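Local coordinates for protein 3-dehydroquinate dehydratase (PDB 2UYG) that probably catalyses the trans-dehydration of 3-dehydroquinate to 3-dehydroshikimate through an enolate intermediate, the third step of the chorismate pathway, as a homododecamer, at residues 76-81 and 97-102; 86-91 and 116-121. All coordinates share one frame; numbering follows the deposited sequence.

Contact 1 of 2, residues 76-81 and 97-102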
loop_
_atom_site.group_PDB
_atom_site.type_symbol
_atom_site.label_atom_id
_atom_site.label_comp_id
_atom_site.label_asym_id
_atom_site.label_seq_id
_atom_site.Cartn_x
_atom_site.Cartn_y
_atom_site.Cartn_z
ATOM N N ALA A 76 4.736 -18.431 16.806
ATOM C CA ALA A 76 4.093 -17.658 15.738
ATOM C C ALA A 76 3.027 -16.560 16.187
ATOM O O ALA A 76 2.682 -15.654 15.360
ATOM C CB ALA A 76 3.481 -18.541 14.791
ATOM N N LEU A 77 2.529 -16.681 17.419
ATOM C CA LEU A 77 1.564 -15.740 17.963
ATOM C C LEU A 77 2.157 -14.358 18.004
ATOM O O LEU A 77 1.436 -13.397 18.049
ATOM C CB LEU A 77 1.139 -16.117 19.385
ATOM C CG LEU A 77 0.321 -17.435 19.507
ATOM C CD1 LEU A 77 0.079 -17.817 20.952
ATOM C CD2 LEU A 77 -0.940 -17.415 18.720
ATOM N N THR A 78 3.479 -14.258 18.094
ATOM C CA THR A 78 4.116 -12.970 18.102
ATOM C C THR A 78 3.656 -12.090 16.952
ATOM O O THR A 78 3.552 -10.831 17.060
ATOM C CB THR A 78 5.742 -13.060 18.167
ATOM O OG1 THR A 78 6.308 -12.692 16.916
ATOM C CG2 THR A 78 6.301 -14.289 18.515
ATOM N N HIS A 79 3.287 -12.690 15.854
ATOM C CA HIS A 79 2.962 -11.877 14.691
ATOM C C HIS A 79 1.463 -11.615 14.507
ATOM O O HIS A 79 1.090 -10.957 13.519
ATOM C CB HIS A 79 3.521 -12.497 13.413
ATOM C CG HIS A 79 4.844 -13.167 13.593
ATOM N ND1 HIS A 79 6.022 -12.479 13.827
ATOM C CD2 HIS A 79 5.158 -14.492 13.696
ATOM C CE1 HIS A 79 6.999 -13.360 14.041
ATOM N NE2 HIS A 79 6.506 -14.583 13.881
ATOM N N TYR A 80 0.599 -12.069 15.412
ATOM C CA TYR A 80 -0.836 -11.704 15.245
ATOM C C TYR A 80 -1.723 -11.616 16.518
ATOM O O TYR A 80 -2.842 -11.040 16.457
ATOM C CB TYR A 80 -1.478 -12.538 14.169
ATOM C CG TYR A 80 -1.531 -13.989 14.499
ATOM C CD1 TYR A 80 -2.704 -14.569 14.934
ATOM C CD2 TYR A 80 -0.355 -14.807 14.438
ATOM C CE1 TYR A 80 -2.767 -15.986 15.224
ATOM C CE2 TYR A 80 -0.396 -16.176 14.734
ATOM C CZ TYR A 80 -1.600 -16.775 15.108
ATOM O OH TYR A 80 -1.646 -18.117 15.371
ATOM N N SER A 81 -1.215 -12.080 17.666
ATOM C CA SER A 81 -1.970 -12.069 18.906
ATOM C C SER A 81 -1.990 -10.759 19.653
ATOM O O SER A 81 -1.294 -10.624 20.638
ATOM C CB SER A 81 -1.397 -13.107 19.872
ATOM O OG SER A 81 -2.307 -13.375 20.939
ATOM N N GLU A 97 10.867 -10.402 25.658
ATOM C CA GLU A 97 10.431 -11.212 24.527
ATOM C C GLU A 97 11.697 -11.840 23.983
ATOM O O GLU A 97 12.638 -11.168 23.745
ATOM C CB GLU A 97 9.753 -10.344 23.454
ATOM C CG GLU A 97 9.302 -11.139 22.279
ATOM C CD GLU A 97 8.460 -10.364 21.253
ATOM O OE1 GLU A 97 8.721 -10.481 20.002
ATOM O OE2 GLU A 97 7.567 -9.647 21.673
ATOM N N VAL A 98 11.689 -13.114 23.773
ATOM C CA VAL A 98 12.836 -13.884 23.298
ATOM C C VAL A 98 12.457 -14.703 22.090
ATOM O O VAL A 98 11.322 -15.217 21.986
ATOM C CB VAL A 98 13.245 -14.713 24.586
ATOM C CG1 VAL A 98 13.853 -15.939 24.331
ATOM C CG2 VAL A 98 14.133 -13.810 25.468
ATOM N N HIS A 99 13.385 -14.864 21.129
ATOM C CA HIS A 99 13.169 -15.832 20.006
ATOM C C HIS A 99 14.494 -16.492 19.708
ATOM O O HIS A 99 15.503 -15.809 19.743
ATOM C CB HIS A 99 12.708 -15.161 18.713
ATOM C CG HIS A 99 11.573 -14.237 18.902
ATOM N ND1 HIS A 99 10.256 -14.645 18.785
ATOM C CD2 HIS A 99 11.536 -12.941 19.292
ATOM C CE1 HIS A 99 9.473 -13.612 19.028
ATOM N NE2 HIS A 99 10.219 -12.566 19.347
ATOM N N LEU A 100 14.466 -17.771 19.386
ATOM C CA LEU A 100 15.618 -18.537 19.041
ATOM C C LEU A 100 16.284 -18.033 17.779
ATOM O O LEU A 100 17.499 -17.971 17.726
ATOM C CB LEU A 100 15.209 -19.973 18.750
ATOM C CG LEU A 100 14.605 -20.664 19.991
ATOM C CD1 LEU A 100 13.619 -21.683 19.472
ATOM C CD2 LEU A 100 15.689 -21.264 20.828
ATOM N N THR A 101 15.453 -17.726 16.783
ATOM C CA THR A 101 15.905 -17.378 15.449
ATOM C C THR A 101 15.808 -15.920 15.259
ATOM O O THR A 101 15.139 -15.228 16.014
ATOM C CB THR A 101 15.021 -18.013 14.296
ATOM O OG1 THR A 101 13.647 -17.575 14.382
ATOM C CG2 THR A 101 14.992 -19.493 14.363
ATOM N N ASN A 102 16.481 -15.451 14.214
ATOM C CA ASN A 102 16.508 -14.051 13.858
ATOM C C ASN A 102 15.300 -13.814 12.972
ATOM O O ASN A 102 15.281 -14.237 11.784
ATOM C CB ASN A 102 17.783 -13.728 13.062
ATOM C CG ASN A 102 17.876 -12.251 12.691
ATOM O OD1 ASN A 102 16.884 -11.511 12.752
ATOM N ND2 ASN A 102 19.065 -11.815 12.325
#
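Thr78 and His99 meet where a short 3-10 turn faces the C-terminal end of strand 95-99, and the touch is a methyl against a ring edge. From CB of His99, CG lies beside the backbone N (chi1 -50°), which swings the imidazole off the strand toward the turn. Around the ring, ND1 is 4.0 Å from Thr78 CG2, and CE1 makes the closest approach, 3.3 Å to the same methyl, which sits in the plane of the ring at its edge. Next to CE1 in the ring, NE2 donates to Glu97 OE1 over 2.6 Å with an N-H...O angle of 157°. That oxygen lies almost in the ring plane and receives the proton on its anti lone pair, which helps fix the rotation of the imidazole. Glu97 reaches it from two residues back on the same strand, its chain extended through CG and CD. Its carboxylate is itself tied down by Thr115 at OE2 and Ser113 at OE1, a second shell that positions the histidine. Glu97 OE1 also comes within 4.3 Å of Thr78 CB, so threonine, histidine and glutamate close on one another in a buried cluster. Replacing His99 with an alanine would probably leave Glu97 OE1 without its ring partner and open a gap beside the Thr78 methyl. On the same turn His79 leans in, its NE2 6.2 Å from His99 ND1, while its own ND1 bonds to the backbone of His112. His99 is probably the proton donor and His79 probably binds the substrate. The arrangement is that of a type II dehydroquinase active site, at the C-terminal ends of the strands of a parallel sheet in a flavodoxin-like fold.

Contact 2 of 2, residues 86-91 and 116-121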
loop_
_atom_site.group_PDB
_atom_site.type_symbol
_atom_site.label_atom_id
_atom_site.label_comp_id
_atom_site.label_asym_id
_atom_site.label_seq_id
_atom_site.Cartn_x
_atom_site.Cartn_y
_atom_site.Cartn_z
ATOM N N ASP A 86 -2.303 -7.485 24.894
ATOM C CA ASP A 86 -3.117 -6.811 25.898
ATOM C C ASP A 86 -2.878 -7.496 27.273
ATOM O O ASP A 86 -2.901 -6.850 28.305
ATOM C CB ASP A 86 -4.606 -6.836 25.515
ATOM C CG ASP A 86 -5.034 -5.657 24.695
ATOM O OD1 ASP A 86 -4.205 -4.746 24.485
ATOM O OD2 ASP A 86 -6.217 -5.514 24.174
ATOM N N ALA A 87 -2.659 -8.805 27.249
ATOM C CA ALA A 87 -2.378 -9.559 28.469
ATOM C C ALA A 87 -1.132 -8.984 29.100
ATOM O O ALA A 87 -1.156 -8.721 30.284
ATOM C CB ALA A 87 -2.167 -10.979 28.198
ATOM N N ILE A 88 -0.064 -8.756 28.296
ATOM C CA ILE A 88 1.144 -8.281 28.915
ATOM C C ILE A 88 1.012 -6.877 29.510
ATOM O O ILE A 88 1.618 -6.586 30.567
ATOM C CB ILE A 88 2.481 -8.494 28.088
ATOM C CG1 ILE A 88 3.117 -7.212 27.730
ATOM C CG2 ILE A 88 2.503 -9.609 26.977
ATOM C CD1 ILE A 88 4.354 -7.111 28.421
ATOM N N ARG A 89 0.209 -6.040 28.844
ATOM C CA ARG A 89 -0.039 -4.668 29.282
ATOM C C ARG A 89 -0.908 -4.649 30.540
ATOM O O ARG A 89 -0.835 -3.705 31.318
ATOM C CB ARG A 89 -0.744 -3.812 28.201
ATOM C CG ARG A 89 0.184 -3.134 27.122
ATOM C CD ARG A 89 0.577 -1.676 27.491
ATOM N NE ARG A 89 1.816 -1.512 28.343
ATOM C CZ ARG A 89 1.860 -1.359 29.707
ATOM N NH1 ARG A 89 3.051 -1.212 30.325
ATOM N NH2 ARG A 89 0.747 -1.394 30.465
ATOM N N ALA A 90 -1.700 -5.705 30.762
ATOM C CA ALA A 90 -2.721 -5.677 31.792
ATOM C C ALA A 90 -2.186 -6.109 33.105
ATOM O O ALA A 90 -2.978 -6.196 33.998
ATOM C CB ALA A 90 -3.886 -6.561 31.421
ATOM N N GLN A 91 -0.868 -6.391 33.204
ATOM C CA GLN A 91 -0.195 -6.931 34.382
ATOM C C GLN A 91 1.133 -6.211 34.677
ATOM O O GLN A 91 1.713 -5.581 33.809
ATOM C CB GLN A 91 -0.013 -8.459 34.229
ATOM C CG GLN A 91 0.858 -9.053 33.112
ATOM C CD GLN A 91 2.284 -8.826 33.390
ATOM O OE1 GLN A 91 2.753 -9.229 34.453
ATOM N NE2 GLN A 91 2.983 -8.057 32.506
ATOM N N ALA A 116 5.948 -7.000 20.961
ATOM C CA ALA A 116 7.213 -6.377 21.392
ATOM C C ALA A 116 7.038 -4.956 21.942
ATOM O O ALA A 116 7.792 -4.589 22.868
ATOM C CB ALA A 116 8.366 -6.463 20.263
ATOM N N PRO A 117 6.087 -4.152 21.426
ATOM C CA PRO A 117 5.861 -2.807 21.974
ATOM C C PRO A 117 5.624 -2.749 23.457
ATOM O O PRO A 117 5.941 -1.688 24.000
ATOM C CB PRO A 117 4.646 -2.266 21.178
ATOM C CG PRO A 117 4.745 -3.004 19.850
ATOM C CD PRO A 117 5.300 -4.363 20.200
ATOM N N ALA A 118 5.092 -3.804 24.079
ATOM C CA ALA A 118 4.822 -3.774 25.488
ATOM C C ALA A 118 5.860 -4.446 26.362
ATOM O O ALA A 118 5.692 -4.432 27.535
ATOM C CB ALA A 118 3.457 -4.389 25.757
ATOM N N CYS A 119 6.932 -4.986 25.830
ATOM C CA CYS A 119 7.987 -5.618 26.599
ATOM C C CYS A 119 9.167 -4.620 26.972
ATOM O O CYS A 119 9.434 -3.641 26.275
ATOM C CB CYS A 119 8.528 -6.806 25.755
ATOM S SG CYS A 119 7.277 -8.180 25.359
ATOM N N ARG A 120 9.916 -4.951 27.991
ATOM C CA ARG A 120 11.142 -4.252 28.321
ATOM C C ARG A 120 12.015 -4.288 27.105
ATOM O O ARG A 120 12.570 -3.308 26.713
ATOM C CB ARG A 120 11.923 -4.959 29.472
ATOM C CG ARG A 120 11.509 -4.577 30.765
ATOM C CD ARG A 120 11.797 -3.050 31.032
ATOM N NE ARG A 120 11.160 -2.757 32.293
ATOM C CZ ARG A 120 11.687 -3.075 33.454
ATOM N NH1 ARG A 120 11.016 -2.777 34.573
ATOM N NH2 ARG A 120 12.882 -3.679 33.519
ATOM N N GLY A 121 12.178 -5.462 26.520
ATOM C CA GLY A 121 13.092 -5.560 25.391
ATOM C C GLY A 121 12.894 -6.830 24.655
ATOM O O GLY A 121 11.988 -7.636 25.043
#
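The C-terminal end of helix 82-89 rests on a short 3-10 turn, residues 116-118, that leads into strand 121-124, and Ile88 and Arg89 meet Ala118 there. Ala118 CB points at the helix and lies 3.5 Å from Ile88 CG1, a tight carbon pair. Beyond it Ile88 CD1 runs past the methyl to the backbone, 3.1 Å from Ala118 O, and reaches Cys119 SG at 4.4 Å. Arg89 closes the outer side with its aliphatic part, CG standing 3.8 Å from Ala118 CB. Its chain bends at chi2 (-94°) and again at chi3, so the guanidinium curls back toward the helix end and the contact is left to the aliphatic part. No hydrogen bond spans the two segments. Just past the helix, Gln91 NE2 folds back to donate to Ile88 O over 2.8 Å, in the carbonyl plane and on a lone pair. On the sheet side, Ile88 also packs on Leu72 of strand 69-73 and Val95 of strand 95-99, and Cys119 lies against Val95; the helix end thus lies over these two strands, with the turn beside it, ahead of strand 121-124.

From the N terminus, the chain leaves strand 69-73, makes the 3-10 turn of 76-81 and enters helix 82-89, whose end, 86-91, leads round to strand 95-99. Contact 1 closes this helical excursion by bringing 97-102 back against the turn. Contact 2 closes a longer loop, from the helix end past strand 95-99 to 116-121. Since 86-91 lies between the halves of contact 1, and 97-102 between those of contact 2, the two closures cross. They join directly at Glu97, whose N probably bonds to Gly121 O and whose CB packs on Cys119 SG, so helix, adjacent strands and active-site turn are tied together.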